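Local coordinates for alpha-amylase (PDB 6M4K), which probably catalyses the endohydrolysis of alpha-1,4-glucosidic linkages in starch-like polysaccharides, with calcium and chloride as cofactors, at residues N347-I352 and D360-P365; D303-H308 and L317-A322; T82-M87 and I190-A195; T89-N92 and Y97-V100. All coordinates share one frame; numbering follows the deposited sequence.

Contact 1 (N347-I352 and D360-P365)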
loop_
_atom_site.group_PDB
_atom_site.type_symbol
_atom_site.label_atom_id
_atom_site.label_comp_id
_atom_site.label_asym_id
_atom_site.label_seq_id
_atom_site.Cartn_x
_atom_site.Cartn_y
_atom_site.Cartn_z
ATOM N N ASN A 347 15.862 -3.651 1.339
ATOM C CA ASN A 347 16.725 -4.012 0.224
ATOM C C ASN A 347 16.934 -5.520 0.181
ATOM O O ASN A 347 16.915 -6.205 1.203
ATOM C CB ASN A 347 18.068 -3.299 0.391
ATOM C CG ASN A 347 18.820 -3.137 -0.915
ATOM O OD1 ASN A 347 18.332 -3.483 -1.984
ATOM N ND2 ASN A 347 20.026 -2.583 -0.826
ATOM N N TRP A 348 17.141 -6.034 -1.019
ATOM C CA TRP A 348 17.447 -7.444 -1.200
ATOM C C TRP A 348 18.228 -7.575 -2.494
ATOM O O TRP A 348 18.245 -6.644 -3.307
ATOM C CB TRP A 348 16.170 -8.306 -1.221
ATOM C CG TRP A 348 15.439 -8.340 -2.543
ATOM C CD1 TRP A 348 15.538 -9.302 -3.518
ATOM C CD2 TRP A 348 14.482 -7.381 -3.026
ATOM N NE1 TRP A 348 14.706 -8.995 -4.575
ATOM C CE2 TRP A 348 14.053 -7.821 -4.298
ATOM C CE3 TRP A 348 13.945 -6.194 -2.505
ATOM C CZ2 TRP A 348 13.120 -7.119 -5.052
ATOM C CZ3 TRP A 348 13.008 -5.499 -3.263
ATOM C CH2 TRP A 348 12.614 -5.965 -4.522
ATOM N N PRO A 349 18.953 -8.724 -2.699
ATOM C CA PRO A 349 19.807 -8.826 -3.902
ATOM C C PRO A 349 19.006 -9.149 -5.155
ATOM O O PRO A 349 19.098 -10.238 -5.744
ATOM C CB PRO A 349 20.780 -9.946 -3.512
ATOM C CG PRO A 349 19.956 -10.835 -2.641
ATOM C CD PRO A 349 19.109 -9.892 -1.812
ATOM N N ARG A 350 18.181 -8.186 -5.585
ATOM C CA ARG A 350 17.392 -8.368 -6.795
ATOM C C ARG A 350 18.305 -8.754 -7.951
ATOM O O ARG A 350 19.338 -8.120 -8.174
ATOM C CB ARG A 350 16.643 -7.070 -7.128
ATOM C CG ARG A 350 15.629 -7.218 -8.266
ATOM C CD ARG A 350 14.980 -5.889 -8.643
ATOM N NE ARG A 350 15.926 -5.078 -9.399
ATOM C CZ ARG A 350 15.615 -3.977 -10.071
ATOM N NH1 ARG A 350 14.367 -3.525 -10.074
ATOM N NH2 ARG A 350 16.550 -3.326 -10.754
ATOM N N ASN A 351 17.911 -9.789 -8.686
ATOM C CA ASN A 351 18.810 -10.421 -9.657
ATOM C C ASN A 351 17.949 -10.922 -10.819
ATOM O O ASN A 351 17.490 -12.063 -10.819
ATOM C CB ASN A 351 19.577 -11.556 -8.990
ATOM C CG ASN A 351 20.616 -12.161 -9.894
ATOM O OD1 ASN A 351 21.544 -11.476 -10.308
ATOM N ND2 ASN A 351 20.472 -13.434 -10.205
ATOM N N ILE A 352 17.708 -10.038 -11.788
ATOM C CA ILE A 352 16.736 -10.322 -12.841
ATOM C C ILE A 352 17.397 -11.130 -13.950
ATOM O O ILE A 352 18.367 -10.682 -14.571
ATOM C CB ILE A 352 16.085 -9.034 -13.372
ATOM C CG1 ILE A 352 15.364 -8.318 -12.224
ATOM C CG2 ILE A 352 15.102 -9.359 -14.504
ATOM C CD1 ILE A 352 15.041 -6.856 -12.514
ATOM N N ASP A 360 13.794 -13.188 -5.566
ATOM C CA ASP A 360 12.585 -12.494 -5.143
ATOM C C ASP A 360 11.969 -13.091 -3.895
ATOM O O ASP A 360 10.981 -12.540 -3.396
ATOM C CB ASP A 360 11.555 -12.400 -6.283
ATOM C CG ASP A 360 11.079 -13.754 -6.795
ATOM O OD1 ASP A 360 11.450 -14.807 -6.238
ATOM O OD2 ASP A 360 10.300 -13.762 -7.786
ATOM N N TRP A 361 12.527 -14.180 -3.376
ATOM C CA TRP A 361 12.049 -14.829 -2.167
ATOM C C TRP A 361 12.660 -14.244 -0.905
ATOM O O TRP A 361 12.129 -14.474 0.186
ATOM C CB TRP A 361 12.386 -16.326 -2.228
ATOM C CG TRP A 361 13.868 -16.605 -2.417
ATOM C CD1 TRP A 361 14.533 -16.769 -3.604
ATOM C CD2 TRP A 361 14.852 -16.745 -1.383
ATOM N NE1 TRP A 361 15.878 -17.004 -3.365
ATOM C CE2 TRP A 361 16.093 -16.998 -2.012
ATOM C CE3 TRP A 361 14.801 -16.685 0.015
ATOM C CZ2 TRP A 361 17.276 -17.183 -1.284
ATOM C CZ3 TRP A 361 15.984 -16.877 0.739
ATOM C CH2 TRP A 361 17.198 -17.128 0.082
ATOM N N VAL A 362 13.753 -13.490 -1.032
ATOM C CA VAL A 362 14.553 -13.137 0.132
ATOM C C VAL A 362 13.713 -12.333 1.113
ATOM O O VAL A 362 13.016 -11.382 0.731
ATOM C CB VAL A 362 15.824 -12.396 -0.309
ATOM C CG1 VAL A 362 16.547 -11.815 0.893
ATOM C CG2 VAL A 362 16.754 -13.351 -1.085
ATOM N N GLY A 363 13.756 -12.736 2.379
ATOM C CA GLY A 363 13.046 -12.073 3.445
ATOM C C GLY A 363 13.736 -10.820 3.942
ATOM O O GLY A 363 14.739 -10.357 3.383
ATOM N N PRO A 364 13.201 -10.237 5.008
ATOM C CA PRO A 364 13.714 -8.971 5.512
ATOM C C PRO A 364 15.118 -9.112 6.075
ATOM O O PRO A 364 15.611 -10.234 6.278
ATOM C CB PRO A 364 12.716 -8.623 6.632
ATOM C CG PRO A 364 12.199 -9.929 7.072
ATOM C CD PRO A 364 12.089 -10.741 5.826
ATOM N N PRO A 365 15.777 -7.982 6.340
ATOM C CA PRO A 365 17.105 -8.012 6.972
ATOM C C PRO A 365 17.100 -8.874 8.221
ATOM O O PRO A 365 16.247 -8.736 9.106
ATOM C CB PRO A 365 17.364 -6.537 7.295
ATOM C CG PRO A 365 16.614 -5.787 6.211
ATOM C CD PRO A 365 15.349 -6.605 6.024
HETATM O O HOH W 1 16.714 -8.376 3.008
#
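Trp348 and Pro349 pack on Val362 and on the backbone of Asp360, an apolar loop-to-loop contact that follows the eighth strand of the catalytic TIM barrel. The two chain paths come nearest at Trp348 and Val362, whose CA atoms are 6.5 Å apart. Val362 uses one methyl for both partners. Val362 CG1 is 4.1 Å from Trp348 CB and 4.2 Å from Pro349 CD. With CG1 anti to the backbone N (chi1 170°), this branch faces the other loop. The second branch, CG2, sits over the centre of the neighbouring Trp361 ring. The Trp348 ring leans past Val362 toward Asp360. There Trp348 NE1 lies 4.1 Å from Asp360 CA, at an oblique approach. That N-H is used by the carboxylate of Asp357. Arg350 CB covers part of one Trp348 face, near the rim. The backbone turns sharply here: Arg350 N bonds to Trp348 O at 2.8 Å, and Pro349 is the centre of an inverse gamma turn. Where the loops separate, a water lies 2.8 Å from Asn347 O and 2.8 Å from Gly363 O and spans the two chains. The contact is plain packing away from the annotated metal site. It joins the start of the loop after strand 339-344 to the chain that leaves strand 356-357. Arg306 and Phe320, from the loop before helix 322-334, meet the Trp348 ring by a cation-pi and an edge-to-face contact, while Trp63 binds Asp360 O.

Contact 2 (D303-H308 and L317-A322); sequences DNQRGH and LTFFEA
Gln305 and Thr318 are the closest points of the two backbones, with CA atoms 6.0 Å apart. Segment 303-308 makes a short 3-10 turn at 304-305, with Arg306 N bonded to Asp303 O. Segment 317-322 is a turn that runs into helix 322-334, with Glu321 at the N-cap. Thr318 OG1 accepts from Phe320 N at 3.1 Å, an ST turn. Glu321 OE1 reaches back to Thr318 N at 2.9 Å. The Thr318 methyl is left to face Gln305, and Thr318 CG2 is 3.6 Å from Gln305 CB. The Gln305 chain runs on extended beyond CG. It brings Gln305 NE2 to the ring edge, 4.1 Å from Phe319 CE2, with amide and ring planes 73° apart. The amide is held at both ends. Gln305 OE1 takes Arg306 NH1 at 2.8 Å on a lone pair in the carbonyl plane, and NE2 bonds to Ser345 OG and Asp300 OD2. With only an alanine here, Arg306 NH1 is likely to lose this acceptor and the Phe319 edge its amide neighbour. A water donates to Gln305 O at 2.8 Å and lies 3.1 Å from Thr318 OG1. Both segments belong to the one long connection between strand 295-297 and helix 322-334. Such a loop, glycine-rich from Gly307 onward, is characteristic of animal-type GH13 amylases, where it is probably mobile near the substrate cleft.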
loop_
_atom_site.group_PDB
_atom_site.type_symbol
_atom_site.label_atom_id
_atom_site.label_comp_id
_atom_site.label_asym_id
_atom_site.label_seq_id
_atom_site.Cartn_x
_atom_site.Cartn_y
_atom_site.Cartn_z
ATOM N N ASP A 303 4.448 -7.151 -3.705
ATOM C CA ASP A 303 4.439 -8.155 -4.764
ATOM C C ASP A 303 5.013 -7.603 -6.052
ATOM O O ASP A 303 5.899 -8.218 -6.662
ATOM C CB ASP A 303 3.011 -8.589 -5.091
ATOM C CG ASP A 303 2.423 -9.519 -4.078
ATOM O OD1 ASP A 303 3.153 -10.390 -3.554
ATOM O OD2 ASP A 303 1.202 -9.394 -3.835
ATOM N N ASN A 304 4.500 -6.464 -6.510
ATOM C CA ASN A 304 4.909 -5.985 -7.816
ATOM C C ASN A 304 6.255 -5.282 -7.816
ATOM O O ASN A 304 6.857 -5.159 -8.883
ATOM C CB ASN A 304 3.781 -5.227 -8.541
ATOM C CG ASN A 304 3.427 -3.893 -7.899
ATOM O OD1 ASN A 304 4.208 -3.314 -7.142
ATOM N ND2 ASN A 304 2.258 -3.361 -8.269
ATOM N N GLN A 305 6.784 -4.881 -6.654
ATOM C CA GLN A 305 8.180 -4.438 -6.652
ATOM C C GLN A 305 9.147 -5.599 -6.865
ATOM O O GLN A 305 10.338 -5.361 -7.097
ATOM C CB GLN A 305 8.547 -3.631 -5.391
ATOM C CG GLN A 305 8.638 -4.454 -4.112
ATOM C CD GLN A 305 9.113 -3.688 -2.873
ATOM O OE1 GLN A 305 9.486 -4.320 -1.878
ATOM N NE2 GLN A 305 9.119 -2.353 -2.922
ATOM N N ARG A 306 8.660 -6.835 -6.779
ATOM C CA ARG A 306 9.421 -8.044 -7.070
ATOM C C ARG A 306 9.117 -8.587 -8.455
ATOM O O ARG A 306 9.477 -9.735 -8.753
ATOM C CB ARG A 306 9.159 -9.115 -6.007
ATOM C CG ARG A 306 9.832 -8.771 -4.696
ATOM C CD ARG A 306 9.319 -9.520 -3.448
ATOM N NE ARG A 306 10.225 -9.147 -2.377
ATOM C CZ ARG A 306 10.196 -7.982 -1.743
ATOM N NH1 ARG A 306 9.202 -7.121 -1.959
ATOM N NH2 ARG A 306 11.134 -7.683 -0.862
ATOM N N GLY A 307 8.460 -7.797 -9.306
ATOM C CA GLY A 307 8.249 -8.180 -10.688
ATOM C C GLY A 307 7.050 -9.058 -10.941
ATOM O O GLY A 307 6.911 -9.582 -12.054
ATOM N N HIS A 308 6.176 -9.239 -9.952
ATOM C CA HIS A 308 5.047 -10.147 -10.085
ATOM C C HIS A 308 3.805 -9.505 -10.702
ATOM O O HIS A 308 2.831 -10.220 -10.963
ATOM C CB HIS A 308 4.719 -10.774 -8.724
ATOM C CG HIS A 308 5.869 -11.521 -8.117
ATOM N ND1 HIS A 308 5.975 -11.752 -6.763
ATOM C CD2 HIS A 308 6.971 -12.069 -8.680
ATOM C CE1 HIS A 308 7.087 -12.426 -6.518
ATOM N NE2 HIS A 308 7.709 -12.630 -7.664
ATOM N N LEU A 317 7.215 1.355 -10.840
ATOM C CA LEU A 317 8.339 2.091 -10.282
ATOM C C LEU A 317 8.522 1.740 -8.811
ATOM O O LEU A 317 7.547 1.559 -8.070
ATOM C CB LEU A 317 8.132 3.596 -10.446
ATOM C CG LEU A 317 8.244 4.080 -11.890
ATOM C CD1 LEU A 317 7.715 5.505 -12.034
ATOM C CD2 LEU A 317 9.710 3.984 -12.352
ATOM N N THR A 318 9.785 1.616 -8.400
ATOM C CA THR A 318 10.145 1.186 -7.059
ATOM C C THR A 318 11.363 1.979 -6.618
ATOM O O THR A 318 11.914 2.780 -7.372
ATOM C CB THR A 318 10.513 -0.300 -7.038
ATOM O OG1 THR A 318 11.806 -0.468 -7.652
ATOM C CG2 THR A 318 9.507 -1.130 -7.799
ATOM N N PHE A 319 11.808 1.731 -5.383
ATOM C CA PHE A 319 12.997 2.415 -4.875
ATOM C C PHE A 319 14.243 2.131 -5.715
ATOM O O PHE A 319 15.212 2.892 -5.628
ATOM C CB PHE A 319 13.242 2.074 -3.397
ATOM C CG PHE A 319 13.669 0.650 -3.152
ATOM C CD1 PHE A 319 15.017 0.308 -3.161
ATOM C CD2 PHE A 319 12.737 -0.331 -2.883
ATOM C CE1 PHE A 319 15.420 -0.989 -2.928
ATOM C CE2 PHE A 319 13.136 -1.641 -2.643
ATOM C CZ PHE A 319 14.492 -1.968 -2.668
ATOM N N PHE A 320 14.237 1.072 -6.527
ATOM C CA PHE A 320 15.357 0.830 -7.436
ATOM C C PHE A 320 15.424 1.861 -8.558
ATOM O O PHE A 320 16.483 2.020 -9.178
ATOM C CB PHE A 320 15.288 -0.592 -8.008
ATOM C CG PHE A 320 15.763 -1.663 -7.061
ATOM C CD1 PHE A 320 17.113 -1.818 -6.794
ATOM C CD2 PHE A 320 14.868 -2.538 -6.463
ATOM C CE1 PHE A 320 17.555 -2.810 -5.931
ATOM C CE2 PHE A 320 15.304 -3.527 -5.605
ATOM C CZ PHE A 320 16.647 -3.666 -5.342
ATOM N N GLU A 321 14.322 2.557 -8.847
ATOM C CA GLU A 321 14.304 3.645 -9.814
ATOM C C GLU A 321 13.933 4.916 -9.059
ATOM O O GLU A 321 12.886 5.521 -9.305
ATOM C CB GLU A 321 13.294 3.354 -10.934
ATOM C CG GLU A 321 13.528 2.030 -11.681
ATOM C CD GLU A 321 12.972 0.811 -10.952
ATOM O OE1 GLU A 321 11.899 0.926 -10.313
ATOM O OE2 GLU A 321 13.611 -0.267 -10.998
ATOM N N ALA A 322 14.800 5.330 -8.133
ATOM C CA ALA A 322 14.395 6.257 -7.081
ATOM C C ALA A 322 13.942 7.604 -7.627
ATOM O O ALA A 322 12.972 8.188 -7.122
ATOM C CB ALA A 322 15.538 6.438 -6.082
HETATM O O HOH W 2 12.113 -3.480 -8.253
#

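Contact 3 (T82-M87 and I190-A195); sequences TQFRNM and IGWGVA. With SO4 (sulfate ion), chain G.
Arg85 lays its guanidinium flat on Trp192, a stacked cation-pi pair between two outer helices of the TIM barrel, 81-93 and the C-terminal end of 176-192. The planes are 13° apart and the group centres 3.5 Å. CZ sits over the five-membered ring. A bend in the arginine chain (chi3 78°) lets Arg85 CD cover the six-membered ring of Trp192, a CH-pi contact 3.8 Å from its centroid. Arg85 CZ is 3.2 Å from Trp192 NE1; both groups are N-H donors, so the short approach is a cation-pi stack and not a hydrogen bond. Glu81 forms a salt bridge with Arg85 NH1, which probably helps keep the guanidinium in place.

Phe84 meets the same indole from another direction. Its side chain crosses Trp192 at about a right angle and comes to the indole edge, with Phe84 CD2 3.8 Å from Trp192 CE3. The Phe84 ring also points its own edge at Val194, CZ to CG2 3.8 Å, and reaches Val100 of strand 97-102. Between Trp192 and Val194, Gly193 ends the helix in a Schellman motif. One water ties the backbones, donating to Arg85 O at 3.1 Å and to Trp192 O at 2.9 Å.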
loop_
_atom_site.group_PDB
_atom_site.type_symbol
_atom_site.label_atom_id
_atom_site.label_comp_id
_atom_site.label_asym_id
_atom_site.label_seq_id
_atom_site.Cartn_x
_atom_site.Cartn_y
_atom_site.Cartn_z
ATOM N N THR A 82 1.814 -10.246 22.748
ATOM C CA THR A 82 2.072 -9.136 23.660
ATOM C C THR A 82 2.667 -7.945 22.924
ATOM O O THR A 82 2.248 -6.799 23.132
ATOM C CB THR A 82 3.001 -9.597 24.782
ATOM O OG1 THR A 82 2.265 -10.437 25.677
ATOM C CG2 THR A 82 3.569 -8.417 25.556
ATOM N N GLN A 83 3.639 -8.200 22.049
ATOM C CA GLN A 83 4.253 -7.108 21.305
ATOM C C GLN A 83 3.268 -6.480 20.322
ATOM O O GLN A 83 3.275 -5.259 20.134
ATOM C CB GLN A 83 5.524 -7.600 20.622
ATOM C CG GLN A 83 6.617 -7.930 21.618
ATOM C CD GLN A 83 7.784 -8.640 20.968
ATOM O OE1 GLN A 83 7.600 -9.549 20.156
ATOM N NE2 GLN A 83 8.996 -8.248 21.345
ATOM N N PHE A 84 2.420 -7.302 19.695
ATOM C CA PHE A 84 1.390 -6.780 18.799
ATOM C C PHE A 84 0.447 -5.833 19.538
ATOM O O PHE A 84 0.146 -4.729 19.064
ATOM C CB PHE A 84 0.603 -7.934 18.163
ATOM C CG PHE A 84 -0.419 -7.477 17.148
ATOM C CD1 PHE A 84 -0.050 -7.267 15.827
ATOM C CD2 PHE A 84 -1.740 -7.227 17.519
ATOM C CE1 PHE A 84 -0.976 -6.811 14.886
ATOM C CE2 PHE A 84 -2.668 -6.783 16.596
ATOM C CZ PHE A 84 -2.294 -6.573 15.272
ATOM N N ARG A 85 0.007 -6.236 20.729
ATOM C CA ARG A 85 -0.952 -5.429 21.473
ATOM C C ARG A 85 -0.315 -4.165 22.019
ATOM O O ARG A 85 -0.954 -3.106 22.027
ATOM C CB ARG A 85 -1.602 -6.280 22.557
ATOM C CG ARG A 85 -2.438 -7.369 21.928
ATOM C CD ARG A 85 -2.952 -8.349 22.933
ATOM N NE ARG A 85 -4.092 -7.822 23.670
ATOM C CZ ARG A 85 -4.938 -8.589 24.347
ATOM N NH1 ARG A 85 -4.772 -9.907 24.364
ATOM N NH2 ARG A 85 -5.947 -8.042 24.999
ATOM N N ASN A 86 0.956 -4.241 22.438
ATOM C CA ASN A 86 1.669 -3.028 22.828
ATOM C C ASN A 86 1.731 -2.038 21.671
ATOM O O ASN A 86 1.531 -0.833 21.862
ATOM C CB ASN A 86 3.096 -3.361 23.262
ATOM C CG ASN A 86 3.183 -3.974 24.651
ATOM O OD1 ASN A 86 4.187 -4.605 24.981
ATOM N ND2 ASN A 86 2.159 -3.788 25.463
ATOM N N MET A 87 2.039 -2.538 20.467
ATOM C CA MET A 87 2.105 -1.697 19.276
ATOM C C MET A 87 0.771 -1.014 19.005
ATOM O O MET A 87 0.717 0.201 18.798
ATOM C CB MET A 87 2.532 -2.553 18.080
ATOM C CG MET A 87 2.503 -1.838 16.747
ATOM S SD MET A 87 2.650 -2.978 15.363
ATOM C CE MET A 87 1.090 -3.863 15.479
ATOM N N ILE A 190 -9.956 -6.557 16.143
ATOM C CA ILE A 190 -10.718 -5.324 16.319
ATOM C C ILE A 190 -10.861 -5.006 17.803
ATOM O O ILE A 190 -10.680 -3.857 18.225
ATOM C CB ILE A 190 -12.085 -5.440 15.622
ATOM C CG1 ILE A 190 -11.913 -5.442 14.107
ATOM C CG2 ILE A 190 -12.997 -4.286 16.033
ATOM C CD1 ILE A 190 -13.172 -5.859 13.364
ATOM N N GLY A 191 -11.114 -6.030 18.623
ATOM C CA GLY A 191 -11.274 -5.788 20.047
ATOM C C GLY A 191 -10.027 -5.237 20.706
ATOM O O GLY A 191 -10.113 -4.459 21.657
ATOM N N TRP A 192 -8.851 -5.616 20.205
ATOM C CA TRP A 192 -7.600 -5.074 20.721
ATOM C C TRP A 192 -7.314 -3.656 20.241
ATOM O O TRP A 192 -6.436 -2.992 20.802
ATOM C CB TRP A 192 -6.425 -5.959 20.314
ATOM C CG TRP A 192 -6.499 -7.357 20.842
ATOM C CD1 TRP A 192 -7.318 -7.831 21.831
ATOM C CD2 TRP A 192 -5.725 -8.474 20.392
ATOM N NE1 TRP A 192 -7.089 -9.174 22.024
ATOM C CE2 TRP A 192 -6.114 -9.591 21.154
ATOM C CE3 TRP A 192 -4.731 -8.635 19.420
ATOM C CZ2 TRP A 192 -5.549 -10.856 20.975
ATOM C CZ3 TRP A 192 -4.170 -9.888 19.242
ATOM C CH2 TRP A 192 -4.580 -10.982 20.018
ATOM N N GLY A 193 -8.026 -3.171 19.229
ATOM C CA GLY A 193 -7.816 -1.821 18.734
ATOM C C GLY A 193 -7.418 -1.728 17.284
ATOM O O GLY A 193 -7.175 -0.611 16.807
ATOM N N VAL A 194 -7.362 -2.838 16.544
ATOM C CA VAL A 194 -7.061 -2.748 15.120
ATOM C C VAL A 194 -8.166 -1.955 14.424
ATOM O O VAL A 194 -9.352 -2.087 14.754
ATOM C CB VAL A 194 -6.892 -4.165 14.549
ATOM C CG1 VAL A 194 -6.882 -4.151 13.024
ATOM C CG2 VAL A 194 -5.614 -4.777 15.076
ATOM N N ALA A 195 -7.780 -1.087 13.483
ATOM C CA ALA A 195 -8.708 -0.167 12.830
ATOM C C ALA A 195 -9.268 -0.708 11.525
ATOM O O ALA A 195 -10.255 -0.172 11.011
ATOM C CB ALA A 195 -8.008 1.170 12.558
HETATM S S SO4 G . 12.161 -7.677 19.170
HETATM O O1 SO4 G . 11.117 -8.619 18.801
HETATM O O2 SO4 G . 11.765 -6.368 18.681
HETATM O O3 SO4 G . 13.408 -8.047 18.505
HETATM O O4 SO4 G . 12.322 -7.661 20.624
HETATM O O HOH W 3 -3.950 -3.730 22.075
#

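Contact 4 (T89-N92 and Y97-V100)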
loop_
_atom_site.group_PDB
_atom_site.type_symbol
_atom_site.label_atom_id
_atom_site.label_comp_id
_atom_site.label_asym_id
_atom_site.label_seq_id
_atom_site.Cartn_x
_atom_site.Cartn_y
_atom_site.Cartn_z
ATOM N N THR A 89 -1.796 -0.457 20.992
ATOM C CA THR A 89 -2.147 0.498 22.045
ATOM C C THR A 89 -1.351 1.795 21.909
ATOM O O THR A 89 -1.917 2.892 21.934
ATOM C CB THR A 89 -1.924 -0.145 23.414
ATOM O OG1 THR A 89 -2.790 -1.277 23.551
ATOM C CG2 THR A 89 -2.210 0.859 24.521
ATOM N N THR A 90 -0.029 1.688 21.742
ATOM C CA THR A 90 0.822 2.872 21.660
ATOM C C THR A 90 0.493 3.690 20.421
ATOM O O THR A 90 0.391 4.923 20.472
ATOM C CB THR A 90 2.283 2.424 21.605
ATOM O OG1 THR A 90 2.637 1.777 22.831
ATOM C CG2 THR A 90 3.207 3.615 21.362
ATOM N N CYS A 91 0.342 3.010 19.286
ATOM C CA CYS A 91 0.071 3.703 18.036
ATOM C C CYS A 91 -1.286 4.393 18.092
ATOM O O CYS A 91 -1.411 5.577 17.764
ATOM C CB CYS A 91 0.170 2.718 16.865
ATOM S SG CYS A 91 1.862 2.186 16.520
ATOM N N ASN A 92 -2.313 3.663 18.553
ATOM C CA ASN A 92 -3.638 4.260 18.701
ATOM C C ASN A 92 -3.606 5.480 19.610
ATOM O O ASN A 92 -4.255 6.489 19.314
ATOM C CB ASN A 92 -4.636 3.238 19.237
ATOM C CG ASN A 92 -5.062 2.231 18.199
ATOM O OD1 ASN A 92 -4.540 2.213 17.081
ATOM N ND2 ASN A 92 -6.029 1.384 18.556
ATOM N N TYR A 97 -3.093 4.674 13.207
ATOM C CA TYR A 97 -3.881 3.454 13.327
ATOM C C TYR A 97 -3.252 2.276 12.584
ATOM O O TYR A 97 -2.310 2.431 11.803
ATOM C CB TYR A 97 -5.331 3.731 12.919
ATOM C CG TYR A 97 -5.890 4.847 13.778
ATOM C CD1 TYR A 97 -5.845 4.762 15.168
ATOM C CD2 TYR A 97 -6.377 6.014 13.214
ATOM C CE1 TYR A 97 -6.308 5.786 15.972
ATOM C CE2 TYR A 97 -6.860 7.051 14.019
ATOM C CZ TYR A 97 -6.816 6.915 15.390
ATOM O OH TYR A 97 -7.282 7.950 16.176
ATOM N N ILE A 98 -3.782 1.082 12.847
ATOM C CA ILE A 98 -3.185 -0.179 12.413
ATOM C C ILE A 98 -4.173 -0.918 11.522
ATOM O O ILE A 98 -5.304 -1.209 11.941
ATOM C CB ILE A 98 -2.787 -1.054 13.613
ATOM C CG1 ILE A 98 -1.773 -0.334 14.503
ATOM C CG2 ILE A 98 -2.239 -2.410 13.143
ATOM C CD1 ILE A 98 -0.426 -0.038 13.834
ATOM N N TYR A 99 -3.733 -1.265 10.313
ATOM C CA TYR A 99 -4.499 -2.092 9.390
ATOM C C TYR A 99 -3.769 -3.413 9.216
ATOM O O TYR A 99 -2.589 -3.432 8.839
ATOM C CB TYR A 99 -4.675 -1.382 8.048
ATOM C CG TYR A 99 -5.140 0.035 8.249
ATOM C CD1 TYR A 99 -6.418 0.307 8.718
ATOM C CD2 TYR A 99 -4.269 1.101 8.076
ATOM C CE1 TYR A 99 -6.834 1.613 8.949
ATOM C CE2 TYR A 99 -4.672 2.408 8.309
ATOM C CZ TYR A 99 -5.956 2.652 8.745
ATOM O OH TYR A 99 -6.354 3.951 8.976
ATOM N N VAL A 100 -4.450 -4.500 9.499
ATOM C CA VAL A 100 -3.852 -5.823 9.459
ATOM C C VAL A 100 -3.981 -6.410 8.061
ATOM O O VAL A 100 -5.059 -6.405 7.469
ATOM C CB VAL A 100 -4.506 -6.728 10.512
ATOM C CG1 VAL A 100 -4.265 -8.202 10.200
ATOM C CG2 VAL A 100 -3.974 -6.371 11.897
HETATM O O HOH W 4 -5.606 0.868 15.036
HETATM O O HOH W 5 -6.606 7.918 18.740
#
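Asn92 and Tyr97 close the tight alpha-to-beta turn of the TIM barrel, where helix 81-93 returns to the third barrel strand, 97-102. Their CA atoms are 5.4 Å apart. The Asn92 amide crosses the Tyr97 side chain at about a right angle, and the two planes are 68° apart. Asn92 OD1 lies at the edge of the tyrosine ring, 3.4 Å from Tyr97 CD1. Asn92 OD1 also accepts from a water at 2.7 Å, and that water takes the N-H of Ile98 at 2.9 Å from Ile98 N. ND2 bonds to Gly193 O, so the buried amide has partners at both ends and its rotation is probably fixed. The helix and strand also meet through apolar groups. Ile98 CD1 packs 4.1 Å from Cys91 CB; with CG1 anti to the carbonyl carbon (chi1 -60°), the longer branch of the isoleucine reaches the helix. Cys91 forms a disulfide with Cys34, which ties this turn to helix 27-39. Tyr97 further meets the ring of Phe225. A valine in place of Tyr97 would probably leave Phe225 without its ring partner and open a gap beside Asn92. The far end of the tyrosine has its own link to the helix: a second water donates to Asn92 O at 2.8 Å and lies 2.7 Å from Tyr97 OH.

In the fold
All four contacts lie in the GH13 catalytic domain and form two pairs. Contacts 3 and 4 have centres 7 Å apart and share helix 81-93. Both segments of contact 4 lie within the chain span between those of contact 3. They also meet directly, with Ala195 N bonded to Ile98 O where strands 97-102 and 196-199 start side by side. Contacts 2 and 1 come later in sequence, with centres 11 Å apart. Asp360 OD2 and His308 NE2 join them. The centres of contacts 2 and 3 are about 30 Å apart, on opposite sides of the chain's centre. One pair joins helix 81-93 to its neighbouring helix end and to strand 97-102; the other joins loops after the last two barrel strands.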